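Local coordinates for putative epoxide hydrolase protein (Klebsiella pneumoniae subsp. pneumoniae, PDB 5BOV), which is a putative epoxide hydrolase of the alpha/beta-hydrolase fold, possibly with monoacylglycerol lipase activity, at residues 34-39 / 59-64; 64-69 / 86-91. All coordinates share one frame; numbering follows the deposited sequence.

Overall arrangement
Contact 1 (34-39 with 59-64) and contact 2 (64-69 with 86-91) follow one another along the chain and share Pro64. Their centres lie about 12 Å apart. Contact 1 joins two neighbouring parallel strands in the core of the sheet. Contact 2 picks up the chain beyond Pro64 and ties it to helix 85-98. They meet at His38, whose NE2 is hydrogen-bonded to the backbone N of Leu66, 3.1 Å away. The His38 ring also packs edge-to-face with Tyr69. Both contacts approach the probable nucleophile elbow, a GxDxG turn at Gly108, Asp110 and Gly112: Leu37 touches it, and Leu66 lies near it without touching.

Contact 1: residues 34-39 / 59-64; sequences VILLHG and YRVIVP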
loop_
_atom_site.group_PDB
_atom_site.type_symbol
_atom_site.label_atom_id
_atom_site.label_comp_id
_atom_site.label_asym_id
_atom_site.label_seq_id
_atom_site.Cartn_x
_atom_site.Cartn_y
_atom_site.Cartn_z
ATOM N N VAL A 34 -5.790 12.651 -6.311
ATOM C CA VAL A 34 -5.391 11.259 -6.396
ATOM C C VAL A 34 -4.423 10.983 -5.238
ATOM O O VAL A 34 -3.523 11.791 -5.021
ATOM C CB VAL A 34 -4.611 10.977 -7.710
ATOM C CG1 VAL A 34 -4.257 9.528 -7.832
ATOM C CG2 VAL A 34 -5.374 11.432 -8.922
ATOM N N ILE A 35 -4.638 9.886 -4.509
ATOM C CA ILE A 35 -3.791 9.496 -3.383
ATOM C C ILE A 35 -3.180 8.147 -3.737
ATOM O O ILE A 35 -3.913 7.193 -4.061
ATOM C CB ILE A 35 -4.563 9.434 -2.043
ATOM C CG1 ILE A 35 -5.213 10.807 -1.769
ATOM C CG2 ILE A 35 -3.611 9.010 -0.925
ATOM C CD1 ILE A 35 -6.092 10.827 -0.544
ATOM N N LEU A 36 -1.850 8.117 -3.742
ATOM C CA LEU A 36 -1.089 6.970 -4.229
ATOM C C LEU A 36 -0.417 6.372 -3.012
ATOM O O LEU A 36 0.422 6.997 -2.377
ATOM C CB LEU A 36 -0.038 7.410 -5.263
ATOM C CG LEU A 36 -0.599 8.151 -6.499
ATOM C CD1 LEU A 36 0.560 8.690 -7.354
ATOM C CD2 LEU A 36 -1.541 7.278 -7.312
ATOM N N LEU A 37 -0.667 5.060 -2.796
ATOM C CA LEU A 37 -0.200 4.397 -1.585
ATOM C C LEU A 37 0.766 3.278 -1.894
ATOM O O LEU A 37 0.455 2.314 -2.658
ATOM C CB LEU A 37 -1.423 3.850 -0.840
ATOM C CG LEU A 37 -2.484 4.856 -0.402
ATOM C CD1 LEU A 37 -3.638 4.149 0.296
ATOM C CD2 LEU A 37 -1.923 5.968 0.483
ATOM N N HIS A 38 1.938 3.331 -1.260
ATOM C CA HIS A 38 2.963 2.309 -1.493
ATOM C C HIS A 38 2.731 1.050 -0.654
ATOM O O HIS A 38 1.847 1.021 0.216
ATOM C CB HIS A 38 4.327 2.923 -1.203
ATOM C CG HIS A 38 4.586 3.235 0.243
ATOM N ND1 HIS A 38 4.937 2.259 1.155
ATOM C CD2 HIS A 38 4.451 4.375 0.959
ATOM C CE1 HIS A 38 5.044 2.796 2.363
ATOM N NE2 HIS A 38 4.803 4.089 2.257
ATOM N N GLY A 39 3.592 0.068 -0.916
ATOM C CA GLY A 39 3.566 -1.185 -0.241
ATOM C C GLY A 39 4.819 -1.461 0.575
ATOM O O GLY A 39 5.668 -0.568 0.768
ATOM N N TYR A 59 -4.052 16.529 -12.524
ATOM C CA TYR A 59 -4.440 15.979 -11.247
ATOM C C TYR A 59 -3.660 16.585 -10.094
ATOM O O TYR A 59 -2.497 16.980 -10.224
ATOM C CB TYR A 59 -4.186 14.457 -11.236
ATOM C CG TYR A 59 -5.105 13.693 -12.209
ATOM C CD1 TYR A 59 -4.780 13.528 -13.538
ATOM C CD2 TYR A 59 -6.326 13.180 -11.764
ATOM C CE1 TYR A 59 -5.644 12.906 -14.410
ATOM C CE2 TYR A 59 -7.211 12.553 -12.630
ATOM C CZ TYR A 59 -6.869 12.390 -13.932
ATOM O OH TYR A 59 -7.722 11.768 -14.826
ATOM N N ARG A 60 -4.305 16.661 -8.924
ATOM C CA ARG A 60 -3.607 16.959 -7.697
ATOM C C ARG A 60 -3.205 15.607 -7.108
ATOM O O ARG A 60 -4.099 14.847 -6.742
ATOM C CB ARG A 60 -4.491 17.700 -6.725
ATOM C CG ARG A 60 -3.712 18.074 -5.494
ATOM C CD ARG A 60 -4.528 18.388 -4.299
ATOM N NE ARG A 60 -3.781 18.671 -3.086
ATOM C CZ ARG A 60 -4.406 19.167 -2.024
ATOM N NH1 ARG A 60 -5.708 19.381 -2.083
ATOM N NH2 ARG A 60 -3.760 19.389 -0.900
ATOM N N VAL A 61 -1.906 15.439 -6.826
ATOM C CA VAL A 61 -1.415 14.107 -6.389
ATOM C C VAL A 61 -0.782 14.165 -4.997
ATOM O O VAL A 61 0.137 14.959 -4.708
ATOM C CB VAL A 61 -0.389 13.579 -7.395
ATOM C CG1 VAL A 61 -0.086 12.129 -7.103
ATOM C CG2 VAL A 61 -0.941 13.732 -8.795
ATOM N N ILE A 62 -1.299 13.315 -4.112
ATOM C CA ILE A 62 -0.813 13.151 -2.744
ATOM C C ILE A 62 -0.151 11.805 -2.611
ATOM O O ILE A 62 -0.764 10.759 -2.961
ATOM C CB ILE A 62 -1.995 13.193 -1.746
ATOM C CG1 ILE A 62 -2.873 14.448 -1.902
ATOM C CG2 ILE A 62 -1.497 13.017 -0.316
ATOM C CD1 ILE A 62 -2.134 15.661 -1.594
ATOM N N VAL A 63 1.099 11.801 -2.132
ATOM C CA VAL A 63 1.829 10.523 -1.980
ATOM C C VAL A 63 2.439 10.431 -0.564
ATOM O O VAL A 63 3.500 11.042 -0.316
ATOM C CB VAL A 63 2.948 10.356 -3.026
ATOM C CG1 VAL A 63 3.449 8.932 -3.043
ATOM C CG2 VAL A 63 2.479 10.757 -4.423
ATOM N N PRO A 64 1.748 9.764 0.382
ATOM C CA PRO A 64 2.210 9.709 1.723
ATOM C C PRO A 64 3.058 8.540 2.068
ATOM O O PRO A 64 2.862 7.453 1.516
ATOM C CB PRO A 64 0.893 9.631 2.518
ATOM C CG PRO A 64 -0.008 8.804 1.631
ATOM C CD PRO A 64 0.386 9.169 0.239
HETATM O O HOH W 1 2.546 6.143 -0.900
#
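Val34 is bonded through both its backbone N and its O to strand 59-64. Its N donates to Arg60 O at 2.8 Å. Its O accepts an almost straight bond from Ile62 N, 176° at the hydrogen. One step on, Leu36 N donates to Ile62 O at 3.0 Å. The side chain of Val34 bears on Tyr59. CG1 is anti to the backbone N (chi1 -177°), which leaves CG2 beside that N, facing back along the strand, where it meets Tyr59 CD2 at 3.5 Å. The Tyr59 hydroxyl is held elsewhere, by Asp302.

This ladder closes the beta-alpha-beta unit of strand 32-37, helix 50-56 and strand 59-74. The two strands lie side by side in parallel within the central sheet, in the 1-2-4-3-5-6-7-8 order of the alpha/beta-hydrolase fold.

Leu36 lies on the same sheet face as Val34 and Val61. Its CD1 branch makes the contacts, coming to 3.5 Å from Val61 CG1 and more loosely reaching Val63 CG2. Pro64 then interrupts the ladder. It has no N-H to offer, and its CD instead sits 3.4 Å from Leu36 O. A water takes over, donating to both Leu36 O and Pro64 O and accepting from His38 N. On the other face, Pro64 CG meets the CD2 branch of Leu37 at 3.6 Å. Beyond it the edge of the His38 ring approaches Pro64 O, while ND1 donates to Gly39 O. His38 and Gly39 open an HGxP motif, which in related epoxide hydrolases belongs to the oxyanion-hole loop; the same role is probable here.

Contact 2: residues 64-69 / 86-91; sequences PYLRGY and SAMAAD
Arg67 and Asp91 form a two-bond, side-on salt bridge. NE of Arg67 donates to Asp91 OD2 at 2.8 Å, and NH2 of Arg67 donates to Asp91 OD1 at 2.8 Å. Each oxygen uses its syn lone pair. Both bonds are nearly straight. The guanidinium and carboxylate planes are only 16° apart, so the two groups meet edge to edge although the side chains cross at about a right angle.

A bend in the arginine makes this possible. CG lies between the backbone N and the carbonyl carbon, and the chain turns again at chi3 (61°), bringing NE and NH2 round to the helix. The third nitrogen, NH1, is bonded to Asn82 O. Ala87 CB lies over one face of the guanidinium, 3.9 Å above the plane and over its centre. The aliphatic part of the arginine lies against selenomethionine Met88, with Arg67 CG 4.0 Å from Met88 CG. Further out, the SE atom of Met88 meets Leu66 CD1 at 4.3 Å.

A water adds a second link. It donates to Asp91 OD2 and accepts from Arg67 N, so OD2 is held by two partners. The ion pair is buried, and its opposed charges probably keep Asp91 ionised.

Arg67 is the second residue of a type II beta turn from Leu66 to Tyr69, with Gly68 third at a positive phi. The closing bond, Tyr69 N to Leu66 O, is weak. The salt bridge and the water tie this turn to helix 85-98. Leu19 of strand 19-26 packs on Arg67 and Asp91. Ile212 of helix 209-220 touches Arg67 and Met88, and Met88 also reaches Trp111, Arg114 and Thr115 of helix 111-122.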
loop_
_atom_site.group_PDB
_atom_site.type_symbol
_atom_site.label_atom_id
_atom_site.label_comp_id
_atom_site.label_asym_id
_atom_site.label_seq_id
_atom_site.Cartn_x
_atom_site.Cartn_y
_atom_site.Cartn_z
ATOM N N PRO A 64 1.748 9.764 0.382
ATOM C CA PRO A 64 2.210 9.709 1.723
ATOM C C PRO A 64 3.058 8.540 2.068
ATOM O O PRO A 64 2.862 7.453 1.516
ATOM C CB PRO A 64 0.893 9.631 2.518
ATOM C CG PRO A 64 -0.008 8.804 1.631
ATOM C CD PRO A 64 0.386 9.169 0.239
ATOM N N TYR A 65 3.973 8.741 3.009
ATOM C CA TYR A 65 4.614 7.597 3.662
ATOM C C TYR A 65 3.601 6.969 4.603
ATOM O O TYR A 65 2.967 7.656 5.443
ATOM C CB TYR A 65 5.825 8.003 4.478
ATOM C CG TYR A 65 7.043 8.466 3.741
ATOM C CD1 TYR A 65 7.811 7.568 3.013
ATOM C CD2 TYR A 65 7.456 9.802 3.782
ATOM C CE1 TYR A 65 9.014 7.952 2.421
ATOM C CE2 TYR A 65 8.607 10.227 3.128
ATOM C CZ TYR A 65 9.404 9.295 2.475
ATOM O OH TYR A 65 10.543 9.680 1.838
ATOM N N LEU A 66 3.413 5.659 4.525
ATOM C CA LEU A 66 2.608 4.947 5.506
ATOM C C LEU A 66 3.298 4.974 6.930
ATOM O O LEU A 66 4.474 5.212 7.028
ATOM C CB LEU A 66 2.385 3.511 5.072
ATOM C CG LEU A 66 1.605 3.312 3.745
ATOM C CD1 LEU A 66 1.507 1.808 3.516
ATOM C CD2 LEU A 66 0.241 3.933 3.794
ATOM N N ARG A 67 2.501 4.705 7.967
ATOM C CA ARG A 67 3.068 4.504 9.284
ATOM C C ARG A 67 4.228 3.462 9.196
ATOM O O ARG A 67 4.111 2.456 8.475
ATOM C CB ARG A 67 1.984 4.094 10.275
ATOM C CG ARG A 67 1.221 2.797 9.949
ATOM C CD ARG A 67 0.376 2.307 11.142
ATOM N NE ARG A 67 -0.604 3.298 11.504
ATOM C CZ ARG A 67 -1.155 3.452 12.721
ATOM N NH1 ARG A 67 -0.891 2.570 13.707
ATOM N NH2 ARG A 67 -1.969 4.434 12.952
ATOM N N GLY A 68 5.340 3.779 9.823
ATOM C CA GLY A 68 6.532 2.953 9.760
ATOM C C GLY A 68 7.510 3.259 8.626
ATOM O O GLY A 68 8.447 2.510 8.422
ATOM N N TYR A 69 7.296 4.340 7.879
ATOM C CA TYR A 69 8.150 4.679 6.760
ATOM C C TYR A 69 8.493 6.166 6.698
ATOM O O TYR A 69 7.672 7.050 6.999
ATOM C CB TYR A 69 7.510 4.326 5.422
ATOM C CG TYR A 69 7.097 2.908 5.259
ATOM C CD1 TYR A 69 5.939 2.423 5.871
ATOM C CD2 TYR A 69 7.818 2.069 4.431
ATOM C CE1 TYR A 69 5.553 1.106 5.657
ATOM C CE2 TYR A 69 7.448 0.753 4.218
ATOM C CZ TYR A 69 6.287 0.309 4.762
ATOM O OH TYR A 69 5.914 -1.033 4.543
ATOM N N SER A 86 -6.886 -1.955 9.325
ATOM C CA SER A 86 -7.749 -0.820 9.379
ATOM C C SER A 86 -7.078 0.430 9.969
ATOM O O SER A 86 -7.554 1.555 9.764
ATOM C CB SER A 86 -9.065 -1.116 10.107
ATOM O OG SER A 86 -8.792 -1.501 11.470
ATOM N N ALA A 87 -5.971 0.252 10.693
ATOM C CA ALA A 87 -5.240 1.391 11.259
ATOM C C ALA A 87 -4.675 2.249 10.132
ATOM O O ALA A 87 -4.765 3.482 10.180
ATOM C CB ALA A 87 -4.165 0.928 12.230
HETATM N N MSE A 88 -4.143 1.621 9.084
HETATM C CA MSE A 88 -3.615 2.350 7.967
HETATM C C MSE A 88 -4.710 3.009 7.170
HETATM O O MSE A 88 -4.518 4.135 6.697
HETATM C CB MSE A 88 -2.766 1.448 7.066
HETATM C CG MSE A 88 -1.602 0.883 7.903
HETATM SE SE MSE A 88 -0.454 -0.179 6.738
HETATM C CE MSE A 88 0.374 -1.278 8.167
ATOM N N ALA A 89 -5.855 2.338 6.992
ATOM C CA ALA A 89 -6.990 2.958 6.335
ATOM C C ALA A 89 -7.455 4.205 7.102
ATOM O O ALA A 89 -7.680 5.280 6.506
ATOM C CB ALA A 89 -8.115 1.953 6.182
ATOM N N ALA A 90 -7.551 4.079 8.431
ATOM C CA ALA A 90 -7.929 5.234 9.258
ATOM C C ALA A 90 -6.946 6.385 9.083
ATOM O O ALA A 90 -7.375 7.549 9.000
ATOM C CB ALA A 90 -8.026 4.829 10.716
ATOM N N ASP A 91 -5.627 6.072 8.972
ATOM C CA ASP A 91 -4.600 7.078 8.793
ATOM C C ASP A 91 -4.907 7.902 7.487
ATOM O O ASP A 91 -4.773 9.136 7.439
ATOM C CB ASP A 91 -3.219 6.495 8.589
ATOM C CG ASP A 91 -2.634 5.764 9.803
ATOM O OD1 ASP A 91 -3.001 6.155 10.964
ATOM O OD2 ASP A 91 -1.763 4.905 9.561
HETATM O O HOH W 2 -0.349 4.813 7.300
#